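Local coordinates for protein abietadiene synthase, chloroplastic (PDB 3S9V) that is a chloroplast enzyme of the terpene synthase family, a largely helical protein that carries a metal-binding domain of that family, at residues 641-649 / 661-671; 674-685 / 750-761. All coordinates share one frame; numbering follows the deposited sequence.

Overall arrangement
Both contacts draw on helix 669-693, and they show how one long helix can be fixed from its first turn onward. Interaction 1 comes first along the chain and closes before interaction 2 opens: it sets the loop before this helix, and its first turn, against helix 641-648, and interaction 2 then lays the helix itself alongside helix 741-757. Their centres are about 17 Å apart, on the same side of the chain's centre, and the two contacts touch. Met674 CE packs on Gly642, while Leu641 reaches Thr750 and Met754, joining helices 641-648, 669-693 and 741-757 in one packed cluster. This cluster belongs to the helical fold of the terpene synthase, largely within its metal-binding family region.

Interaction 1: residues 641-649 / 661-671; sequences LGTVVLISA and LSKIDRESRFL
Side-chain torsions of Arg666 and Thr643 bring the two together. In Arg666, CG stands beside the backbone N (chi1 -61°) and the chain then runs extended to NE, carrying the guanidinium across to helix 641-648. There Thr643 holds OG1 anti to its carbonyl carbon, beside the backbone N (chi1 -68°). Arg666 NH1 donates to Thr643 OG1 over 2.8 Å, with an N-H...O angle of 150° and the oxygen in the guanidinium plane. The same threonine oxygen is also hydrogen-bonded to Gln609, and NH1 to the carbonyl of Val605, both on helix 599-621, which joins both segments to that helix. At another point of the guanidinium edge, Arg666 NH2 donates to a water 3.0 Å away, and this water in turn accepts from Thr643 N at 3.2 Å.

Leu646 CD1 lies over the centre of one guanidinium face, 4.1 Å above the plane of Arg666, and also rests against Arg666 CG. Leu646 CD2, the other branch, meets Ile664 O at 3.5 Å. In the loop, a type I beta turn from Asp665 to Ser668, overlapped by an Asx turn, delivers Ser668 to the N-cap of helix 669-693. Ser668 OG accepts from Leu671 N (3.3 Å) and gives its proton to Asp665 O, which also receives Ser668 N.

The rest of the contact is apolar. The Leu671 and Val645 side chains run past each other in opposite directions, CD1 of Leu671 lying 3.9 Å from CG1 of Val645, while Leu671 CD2 bridges Leu646 CD1 and the bare backbone of Gly642. Farther along the chain, Ala649 CB meets Ile664 CD1 at 4.0 Å.

Interaction 2: residues 674-685 / 750-761; sequences MGLTGRLVNDTK and TARIMQLFYMQG
Over one face of the Tyr758 ring lies Asn682, while Lys685 CG and Met754 SD sit at the ring's edge. Asn682 CA makes a CH-pi contact 4.2 Å from the centroid of the Tyr758 ring. The asparagine side chain, with CG anti to the backbone N (chi1 -179°), runs alongside the tyrosine in the same direction and brings Asn682 ND2 to 3.2 Å from Tyr758 CZ. The amide and ring planes are 49° apart, so this is contact over a face rather than a flat stack.

Val681 packs beside the Asn682-Tyr758 pair: CG1 rests on Met754 CB, CG2 on Tyr758 CB, and CB lies against the amide of Gln755. The bend in Gln755 turns NE2 toward a water between the helices, which accepts from it at 2.8 Å, donates to Ala751 O at 2.9 Å and is hydrogen-bonded to Thr677 OG1 at 3.0 Å, bridging polar groups of both helices. At the far end, beyond the last turn of helix 741-757, Lys685 NZ donates to Met759 O over 2.8 Å, although the lysine is poorly ordered.

Asn682 and Asp683 begin a sequence, continued by Thr686, that matches the NSE/DTE motif of terpene synthases, which in relatives is associated with metal; the tyrosine thus packs beside its first residue.

The helices run nearly parallel, 8° apart with axes 8.8 Å from each other at closest. Helix 712-736 touches both of them through Thr677, Thr684 and Gln755, helix 628-638 packs on Leu676 and Leu680, and helix 504-514 meets Ile753 and Phe757.

Interaction 1: residues 641-649 / 661-671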
loop_
_atom_site.group_PDB
_atom_site.type_symbol
_atom_site.label_atom_id
_atom_site.label_comp_id
_atom_site.label_asym_id
_atom_site.label_seq_id
_atom_site.Cartn_x
_atom_site.Cartn_y
_atom_site.Cartn_z
ATOM N N LEU A 641 12.888 24.214 3.697
ATOM C CA LEU A 641 12.903 22.924 3.013
ATOM C C LEU A 641 13.486 23.073 1.606
ATOM O O LEU A 641 14.209 22.196 1.127
ATOM C CB LEU A 641 11.493 22.338 2.937
ATOM C CG LEU A 641 10.833 22.137 4.306
ATOM C CD1 LEU A 641 9.457 21.529 4.121
ATOM C CD2 LEU A 641 11.712 21.244 5.178
ATOM N N GLY A 642 13.180 24.192 0.951
ATOM C CA GLY A 642 13.695 24.411 -0.386
ATOM C C GLY A 642 15.220 24.361 -0.437
ATOM O O GLY A 642 15.793 23.743 -1.331
ATOM N N THR A 643 15.864 25.018 0.526
ATOM C CA THR A 643 17.328 25.089 0.623
ATOM C C THR A 643 17.965 23.701 0.734
ATOM O O THR A 643 18.934 23.388 0.027
ATOM C CB THR A 643 17.736 25.956 1.844
ATOM O OG1 THR A 643 17.363 27.310 1.585
ATOM C CG2 THR A 643 19.247 25.879 2.121
ATOM N N VAL A 644 17.399 22.875 1.610
ATOM C CA VAL A 644 17.879 21.522 1.816
ATOM C C VAL A 644 17.831 20.747 0.493
ATOM O O VAL A 644 18.787 20.069 0.114
ATOM C CB VAL A 644 17.008 20.809 2.858
ATOM C CG1 VAL A 644 17.547 19.403 3.113
ATOM C CG2 VAL A 644 16.971 21.636 4.142
ATOM N N VAL A 645 16.715 20.865 -0.214
ATOM C CA VAL A 645 16.552 20.184 -1.491
ATOM C C VAL A 645 17.517 20.664 -2.572
ATOM O O VAL A 645 18.194 19.862 -3.211
ATOM C CB VAL A 645 15.112 20.349 -2.024
ATOM C CG1 VAL A 645 15.023 19.856 -3.463
ATOM C CG2 VAL A 645 14.147 19.569 -1.143
ATOM N N LEU A 646 17.581 21.973 -2.775
ATOM C CA LEU A 646 18.433 22.526 -3.811
ATOM C C LEU A 646 19.920 22.206 -3.651
ATOM O O LEU A 646 20.639 22.050 -4.641
ATOM C CB LEU A 646 18.200 24.030 -3.909
ATOM C CG LEU A 646 16.769 24.363 -4.371
ATOM C CD1 LEU A 646 16.549 25.870 -4.375
ATOM C CD2 LEU A 646 16.529 23.792 -5.761
ATOM N N ILE A 647 20.389 22.091 -2.418
ATOM C CA ILE A 647 21.789 21.759 -2.225
ATOM C C ILE A 647 21.997 20.241 -2.328
ATOM O O ILE A 647 22.968 19.787 -2.929
ATOM C CB ILE A 647 22.303 22.322 -0.890
ATOM C CG1 ILE A 647 22.146 23.851 -0.916
ATOM C CG2 ILE A 647 23.760 21.930 -0.680
ATOM C CD1 ILE A 647 22.749 24.572 0.250
ATOM N N SER A 648 21.068 19.457 -1.781
ATOM C CA SER A 648 21.163 17.998 -1.858
ATOM C C SER A 648 21.071 17.488 -3.313
ATOM O O SER A 648 21.695 16.484 -3.664
ATOM C CB SER A 648 20.039 17.349 -1.044
ATOM O OG SER A 648 20.151 17.649 0.333
ATOM N N ALA A 649 20.288 18.182 -4.142
ATOM C CA ALA A 649 20.085 17.817 -5.545
ATOM C C ALA A 649 21.362 17.802 -6.389
ATOM O O ALA A 649 21.344 17.366 -7.540
ATOM C CB ALA A 649 19.061 18.759 -6.181
ATOM N N LEU A 661 16.883 21.336 -13.179
ATOM C CA LEU A 661 16.863 22.300 -12.084
ATOM C C LEU A 661 15.628 23.200 -12.162
ATOM O O LEU A 661 14.926 23.378 -11.170
ATOM C CB LEU A 661 18.134 23.154 -12.102
ATOM C CG LEU A 661 18.245 24.304 -11.092
ATOM C CD1 LEU A 661 18.118 23.780 -9.660
ATOM C CD2 LEU A 661 19.579 25.004 -11.284
ATOM N N SER A 662 15.359 23.747 -13.345
ATOM C CA SER A 662 14.210 24.629 -13.533
ATOM C C SER A 662 12.894 23.973 -13.114
ATOM O O SER A 662 11.899 24.658 -12.899
ATOM C CB SER A 662 14.109 25.072 -14.997
ATOM O OG SER A 662 13.725 23.989 -15.827
ATOM N N LYS A 663 12.888 22.649 -13.003
ATOM C CA LYS A 663 11.686 21.927 -12.603
ATOM C C LYS A 663 11.565 21.748 -11.088
ATOM O O LYS A 663 10.538 21.280 -10.594
ATOM C CB LYS A 663 11.643 20.560 -13.290
ATOM C CG LYS A 663 11.442 20.645 -14.794
ATOM C CD LYS A 663 11.417 19.266 -15.439
ATOM C CE LYS A 663 11.023 19.343 -16.909
ATOM N NZ LYS A 663 11.974 20.167 -17.704
ATOM N N ILE A 664 12.599 22.135 -10.347
ATOM C CA ILE A 664 12.559 21.991 -8.894
ATOM C C ILE A 664 13.137 23.195 -8.158
ATOM O O ILE A 664 13.330 23.146 -6.939
ATOM C CB ILE A 664 13.344 20.745 -8.436
ATOM C CG1 ILE A 664 14.824 20.902 -8.810
ATOM C CG2 ILE A 664 12.745 19.496 -9.065
ATOM C CD1 ILE A 664 15.744 19.880 -8.164
ATOM N N ASP A 665 13.418 24.270 -8.891
ATOM C CA ASP A 665 13.993 25.461 -8.273
ATOM C C ASP A 665 12.942 26.294 -7.548
ATOM O O ASP A 665 11.772 25.923 -7.489
ATOM C CB ASP A 665 14.738 26.324 -9.309
ATOM C CG ASP A 665 13.813 26.923 -10.364
ATOM O OD1 ASP A 665 12.641 27.216 -10.045
ATOM O OD2 ASP A 665 14.273 27.123 -11.512
ATOM N N ARG A 666 13.365 27.427 -7.005
ATOM C CA ARG A 666 12.464 28.283 -6.255
ATOM C C ARG A 666 11.306 28.863 -7.064
ATOM O O ARG A 666 10.299 29.290 -6.492
ATOM C CB ARG A 666 13.266 29.386 -5.577
ATOM C CG ARG A 666 14.312 28.839 -4.592
ATOM C CD ARG A 666 14.802 29.938 -3.691
ATOM N NE ARG A 666 15.858 29.563 -2.754
ATOM C CZ ARG A 666 15.690 28.857 -1.639
ATOM N NH1 ARG A 666 16.740 28.603 -0.859
ATOM N NH2 ARG A 666 14.490 28.395 -1.307
ATOM N N GLU A 667 11.437 28.858 -8.387
ATOM C CA GLU A 667 10.390 29.365 -9.270
ATOM C C GLU A 667 9.364 28.298 -9.650
ATOM O O GLU A 667 8.333 28.618 -10.231
ATOM C CB GLU A 667 11.006 29.944 -10.549
ATOM C CG GLU A 667 11.416 31.415 -10.451
ATOM C CD GLU A 667 12.333 31.707 -9.272
ATOM O OE1 GLU A 667 13.425 31.096 -9.203
ATOM O OE2 GLU A 667 11.962 32.550 -8.419
ATOM N N SER A 668 9.636 27.034 -9.327
ATOM C CA SER A 668 8.697 25.963 -9.669
ATOM C C SER A 668 7.553 25.811 -8.663
ATOM O O SER A 668 7.729 25.998 -7.458
ATOM C CB SER A 668 9.428 24.623 -9.803
ATOM O OG SER A 668 9.832 24.117 -8.538
ATOM N N ARG A 669 6.380 25.460 -9.171
ATOM C CA ARG A 669 5.204 25.260 -8.332
ATOM C C ARG A 669 5.461 24.082 -7.397
ATOM O O ARG A 669 5.030 24.085 -6.248
ATOM C CB ARG A 669 3.986 24.969 -9.214
ATOM C CG ARG A 669 2.704 24.650 -8.467
ATOM C CD ARG A 669 2.185 25.856 -7.683
ATOM N NE ARG A 669 0.880 25.590 -7.077
ATOM C CZ ARG A 669 0.290 26.385 -6.185
ATOM N NH1 ARG A 669 0.883 27.500 -5.789
ATOM N NH2 ARG A 669 -0.888 26.057 -5.674
ATOM N N PHE A 670 6.183 23.086 -7.901
ATOM C CA PHE A 670 6.503 21.872 -7.149
ATOM C C PHE A 670 7.217 22.185 -5.833
ATOM O O PHE A 670 6.733 21.827 -4.757
ATOM C CB PHE A 670 7.356 20.953 -8.035
ATOM C CG PHE A 670 7.476 19.538 -7.531
ATOM C CD1 PHE A 670 6.517 18.992 -6.692
ATOM C CD2 PHE A 670 8.549 18.739 -7.930
ATOM C CE1 PHE A 670 6.617 17.671 -6.253
ATOM C CE2 PHE A 670 8.657 17.422 -7.499
ATOM C CZ PHE A 670 7.686 16.886 -6.656
ATOM N N LEU A 671 8.354 22.868 -5.915
ATOM C CA LEU A 671 9.113 23.219 -4.719
ATOM C C LEU A 671 8.332 24.190 -3.821
ATOM O O LEU A 671 8.428 24.124 -2.600
ATOM C CB LEU A 671 10.448 23.856 -5.107
ATOM C CG LEU A 671 11.515 23.877 -4.005
ATOM C CD1 LEU A 671 12.197 22.508 -3.951
ATOM C CD2 LEU A 671 12.549 24.960 -4.288
HETATM O O HOH W 1 13.810 27.296 1.383
#

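Interaction 2: residues 674-685 / 750-761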
loop_
_atom_site.group_PDB
_atom_site.type_symbol
_atom_site.label_atom_id
_atom_site.label_comp_id
_atom_site.label_asym_id
_atom_site.label_seq_id
_atom_site.Cartn_x
_atom_site.Cartn_y
_atom_site.Cartn_z
ATOM N N MET A 674 5.849 22.329 -1.658
ATOM C CA MET A 674 6.550 21.577 -0.628
ATOM C C MET A 674 6.778 22.516 0.537
ATOM O O MET A 674 6.469 22.194 1.685
ATOM C CB MET A 674 7.901 21.069 -1.161
ATOM C CG MET A 674 8.817 20.479 -0.090
ATOM S SD MET A 674 10.555 20.357 -0.621
ATOM C CE MET A 674 10.975 22.081 -0.575
ATOM N N GLY A 675 7.325 23.686 0.227
ATOM C CA GLY A 675 7.581 24.679 1.255
ATOM C C GLY A 675 6.299 25.122 1.935
ATOM O O GLY A 675 6.257 25.270 3.158
ATOM N N LEU A 676 5.248 25.334 1.147
ATOM C CA LEU A 676 3.970 25.764 1.705
ATOM C C LEU A 676 3.417 24.740 2.684
ATOM O O LEU A 676 3.094 25.086 3.818
ATOM C CB LEU A 676 2.941 26.029 0.593
ATOM C CG LEU A 676 1.527 26.439 1.034
ATOM C CD1 LEU A 676 1.613 27.709 1.861
ATOM C CD2 LEU A 676 0.619 26.662 -0.197
ATOM N N THR A 677 3.312 23.483 2.266
ATOM C CA THR A 677 2.778 22.462 3.165
ATOM C C THR A 677 3.624 22.288 4.429
ATOM O O THR A 677 3.083 22.063 5.517
ATOM C CB THR A 677 2.635 21.077 2.477
ATOM O OG1 THR A 677 3.922 20.596 2.070
ATOM C CG2 THR A 677 1.705 21.175 1.273
ATOM N N GLY A 678 4.942 22.390 4.289
ATOM C CA GLY A 678 5.809 22.232 5.444
ATOM C C GLY A 678 5.557 23.351 6.433
ATOM O O GLY A 678 5.411 23.124 7.638
ATOM N N ARG A 679 5.495 24.572 5.924
ATOM C CA ARG A 679 5.249 25.728 6.768
ATOM C C ARG A 679 3.936 25.630 7.538
ATOM O O ARG A 679 3.894 25.879 8.739
ATOM C CB ARG A 679 5.190 27.000 5.932
ATOM C CG ARG A 679 4.903 28.246 6.763
ATOM C CD ARG A 679 6.207 28.762 7.308
ATOM N NE ARG A 679 6.355 28.586 8.738
ATOM C CZ ARG A 679 7.510 28.714 9.385
ATOM N NH1 ARG A 679 7.549 28.542 10.699
ATOM N NH2 ARG A 679 8.629 28.996 8.724
ATOM N N LEU A 680 2.862 25.293 6.836
ATOM C CA LEU A 680 1.547 25.209 7.464
ATOM C C LEU A 680 1.400 24.114 8.520
ATOM O O LEU A 680 0.793 24.348 9.569
ATOM C CB LEU A 680 0.457 25.039 6.398
ATOM C CG LEU A 680 0.338 26.159 5.355
ATOM C CD1 LEU A 680 -0.869 25.913 4.462
ATOM C CD2 LEU A 680 0.195 27.494 6.056
ATOM N N VAL A 681 1.934 22.924 8.261
ATOM C CA VAL A 681 1.803 21.861 9.246
ATOM C C VAL A 681 2.573 22.271 10.491
ATOM O O VAL A 681 2.095 22.097 11.609
ATOM C CB VAL A 681 2.330 20.502 8.722
ATOM C CG1 VAL A 681 3.852 20.500 8.642
ATOM C CG2 VAL A 681 1.836 19.384 9.634
ATOM N N ASN A 682 3.752 22.847 10.278
ATOM C CA ASN A 682 4.614 23.312 11.357
ATOM C C ASN A 682 3.908 24.380 12.199
ATOM O O ASN A 682 3.952 24.340 13.432
ATOM C CB ASN A 682 5.911 23.876 10.756
ATOM C CG ASN A 682 6.893 24.374 11.810
ATOM O OD1 ASN A 682 6.625 25.343 12.515
ATOM N ND2 ASN A 682 8.046 23.712 11.912
ATOM N N ASP A 683 3.242 25.316 11.525
ATOM C CA ASP A 683 2.544 26.422 12.185
ATOM C C ASP A 683 1.271 26.037 12.939
ATOM O O ASP A 683 1.036 26.523 14.042
ATOM C CB ASP A 683 2.218 27.521 11.160
ATOM C CG ASP A 683 3.360 28.515 10.976
ATOM O OD1 ASP A 683 4.540 28.136 11.142
ATOM O OD2 ASP A 683 3.076 29.682 10.649
ATOM N N THR A 684 0.443 25.183 12.350
ATOM C CA THR A 684 -0.787 24.773 13.017
ATOM C C THR A 684 -0.461 24.073 14.334
ATOM O O THR A 684 -1.273 24.050 15.259
ATOM C CB THR A 684 -1.605 23.809 12.144
ATOM O OG1 THR A 684 -0.796 22.677 11.799
ATOM C CG2 THR A 684 -2.078 24.505 10.879
ATOM N N LYS A 685 0.739 23.511 14.411
ATOM C CA LYS A 685 1.190 22.799 15.595
ATOM C C LYS A 685 1.873 23.743 16.585
ATOM O O LYS A 685 1.282 24.146 17.585
ATOM C CB LYS A 685 2.166 21.695 15.179
ATOM C CG LYS A 685 2.472 20.651 16.248
ATOM C CD LYS A 685 1.351 19.623 16.362
ATOM C CE LYS A 685 1.762 18.451 17.249
ATOM N NZ LYS A 685 0.731 17.371 17.275
ATOM N N THR A 750 10.482 15.218 1.428
ATOM C CA THR A 750 10.821 16.254 2.384
ATOM C C THR A 750 9.510 16.819 2.950
ATOM O O THR A 750 9.418 17.074 4.145
ATOM C CB THR A 750 11.689 17.367 1.736
ATOM O OG1 THR A 750 12.999 16.848 1.450
ATOM C CG2 THR A 750 11.833 18.545 2.671
ATOM N N ALA A 751 8.490 16.989 2.107
ATOM C CA ALA A 751 7.197 17.488 2.593
ATOM C C ALA A 751 6.591 16.458 3.561
ATOM O O ALA A 751 6.052 16.817 4.606
ATOM C CB ALA A 751 6.227 17.744 1.416
ATOM N N ARG A 752 6.700 15.177 3.217
ATOM C CA ARG A 752 6.160 14.115 4.061
ATOM C C ARG A 752 6.804 14.087 5.439
ATOM O O ARG A 752 6.115 13.943 6.448
ATOM C CB ARG A 752 6.348 12.756 3.396
ATOM C CG ARG A 752 5.691 12.651 2.037
ATOM C CD ARG A 752 6.049 11.346 1.357
ATOM N NE ARG A 752 5.069 10.307 1.619
ATOM C CZ ARG A 752 5.123 9.091 1.088
ATOM N NH1 ARG A 752 6.119 8.766 0.277
ATOM N NH2 ARG A 752 4.161 8.214 1.340
ATOM N N ILE A 753 8.126 14.212 5.476
ATOM C CA ILE A 753 8.841 14.209 6.741
ATOM C C ILE A 753 8.229 15.246 7.679
ATOM O O ILE A 753 8.096 14.993 8.871
ATOM C CB ILE A 753 10.354 14.495 6.535
ATOM C CG1 ILE A 753 11.079 13.192 6.211
ATOM C CG2 ILE A 753 10.967 15.101 7.788
ATOM C CD1 ILE A 753 10.983 12.151 7.328
ATOM N N MET A 754 7.845 16.402 7.140
ATOM C CA MET A 754 7.238 17.447 7.961
ATOM C C MET A 754 5.829 17.044 8.412
ATOM O O MET A 754 5.428 17.301 9.546
ATOM C CB MET A 754 7.193 18.770 7.193
ATOM C CG MET A 754 8.566 19.403 6.941
ATOM S SD MET A 754 9.436 19.944 8.443
ATOM C CE MET A 754 8.510 21.439 8.834
ATOM N N GLN A 755 5.074 16.416 7.521
ATOM C CA GLN A 755 3.741 15.971 7.877
ATOM C C GLN A 755 3.857 14.975 9.040
ATOM O O GLN A 755 3.004 14.938 9.919
ATOM C CB GLN A 755 3.068 15.297 6.682
ATOM C CG GLN A 755 2.633 16.249 5.580
ATOM C CD GLN A 755 1.696 17.315 6.089
ATOM O OE1 GLN A 755 0.775 17.028 6.844
ATOM N NE2 GLN A 755 1.918 18.552 5.672
ATOM N N LEU A 756 4.925 14.177 9.045
ATOM C CA LEU A 756 5.134 13.191 10.102
ATOM C C LEU A 756 5.597 13.822 11.422
ATOM O O LEU A 756 5.042 13.539 12.484
ATOM C CB LEU A 756 6.152 12.134 9.658
ATOM C CG LEU A 756 6.469 11.044 10.695
ATOM C CD1 LEU A 756 5.225 10.203 10.970
ATOM C CD2 LEU A 756 7.591 10.159 10.189
ATOM N N PHE A 757 6.603 14.685 11.360
ATOM C CA PHE A 757 7.100 15.302 12.577
ATOM C C PHE A 757 6.083 16.198 13.259
ATOM O O PHE A 757 6.064 16.283 14.480
ATOM C CB PHE A 757 8.372 16.113 12.301
ATOM C CG PHE A 757 9.611 15.278 12.142
ATOM C CD1 PHE A 757 10.851 15.885 11.978
ATOM C CD2 PHE A 757 9.546 13.890 12.160
ATOM C CE1 PHE A 757 12.009 15.124 11.834
ATOM C CE2 PHE A 757 10.693 13.122 12.018
ATOM C CZ PHE A 757 11.928 13.742 11.854
ATOM N N TYR A 758 5.241 16.864 12.478
ATOM C CA TYR A 758 4.252 17.776 13.041
ATOM C C TYR A 758 2.821 17.304 12.849
ATOM O O TYR A 758 1.899 18.113 12.789
ATOM C CB TYR A 758 4.423 19.165 12.417
ATOM C CG TYR A 758 5.789 19.764 12.651
ATOM C CD1 TYR A 758 6.118 20.364 13.870
ATOM C CD2 TYR A 758 6.773 19.696 11.667
ATOM C CE1 TYR A 758 7.403 20.881 14.101
ATOM C CE2 TYR A 758 8.049 20.202 11.884
ATOM C CZ TYR A 758 8.361 20.792 13.098
ATOM O OH TYR A 758 9.633 21.281 13.292
ATOM N N MET A 759 2.637 15.994 12.764
ATOM C CA MET A 759 1.307 15.436 12.569
ATOM C C MET A 759 0.370 15.700 13.744
ATOM O O MET A 759 0.806 15.921 14.878
ATOM C CB MET A 759 1.392 13.925 12.305
ATOM C CG MET A 759 1.910 13.085 13.462
ATOM S SD MET A 759 2.044 11.336 12.998
ATOM C CE MET A 759 0.307 10.869 12.956
ATOM N N GLN A 760 -0.923 15.684 13.448
ATOM C CA GLN A 760 -1.957 15.899 14.449
ATOM C C GLN A 760 -1.907 14.739 15.442
ATOM O O GLN A 760 -2.230 13.599 15.097
ATOM C CB GLN A 760 -3.329 15.950 13.769
ATOM C CG GLN A 760 -4.470 16.327 14.692
ATOM C CD GLN A 760 -4.310 17.723 15.253
ATOM O OE1 GLN A 760 -4.320 18.707 14.511
ATOM N NE2 GLN A 760 -4.157 17.818 16.569
ATOM N N GLY A 761 -1.492 15.028 16.671
ATOM C CA GLY A 761 -1.408 13.986 17.678
ATOM C C GLY A 761 -2.767 13.582 18.212
ATOM O O GLY A 761 -3.575 12.989 17.497
HETATM O O HOH W 2 4.466 19.253 4.649
#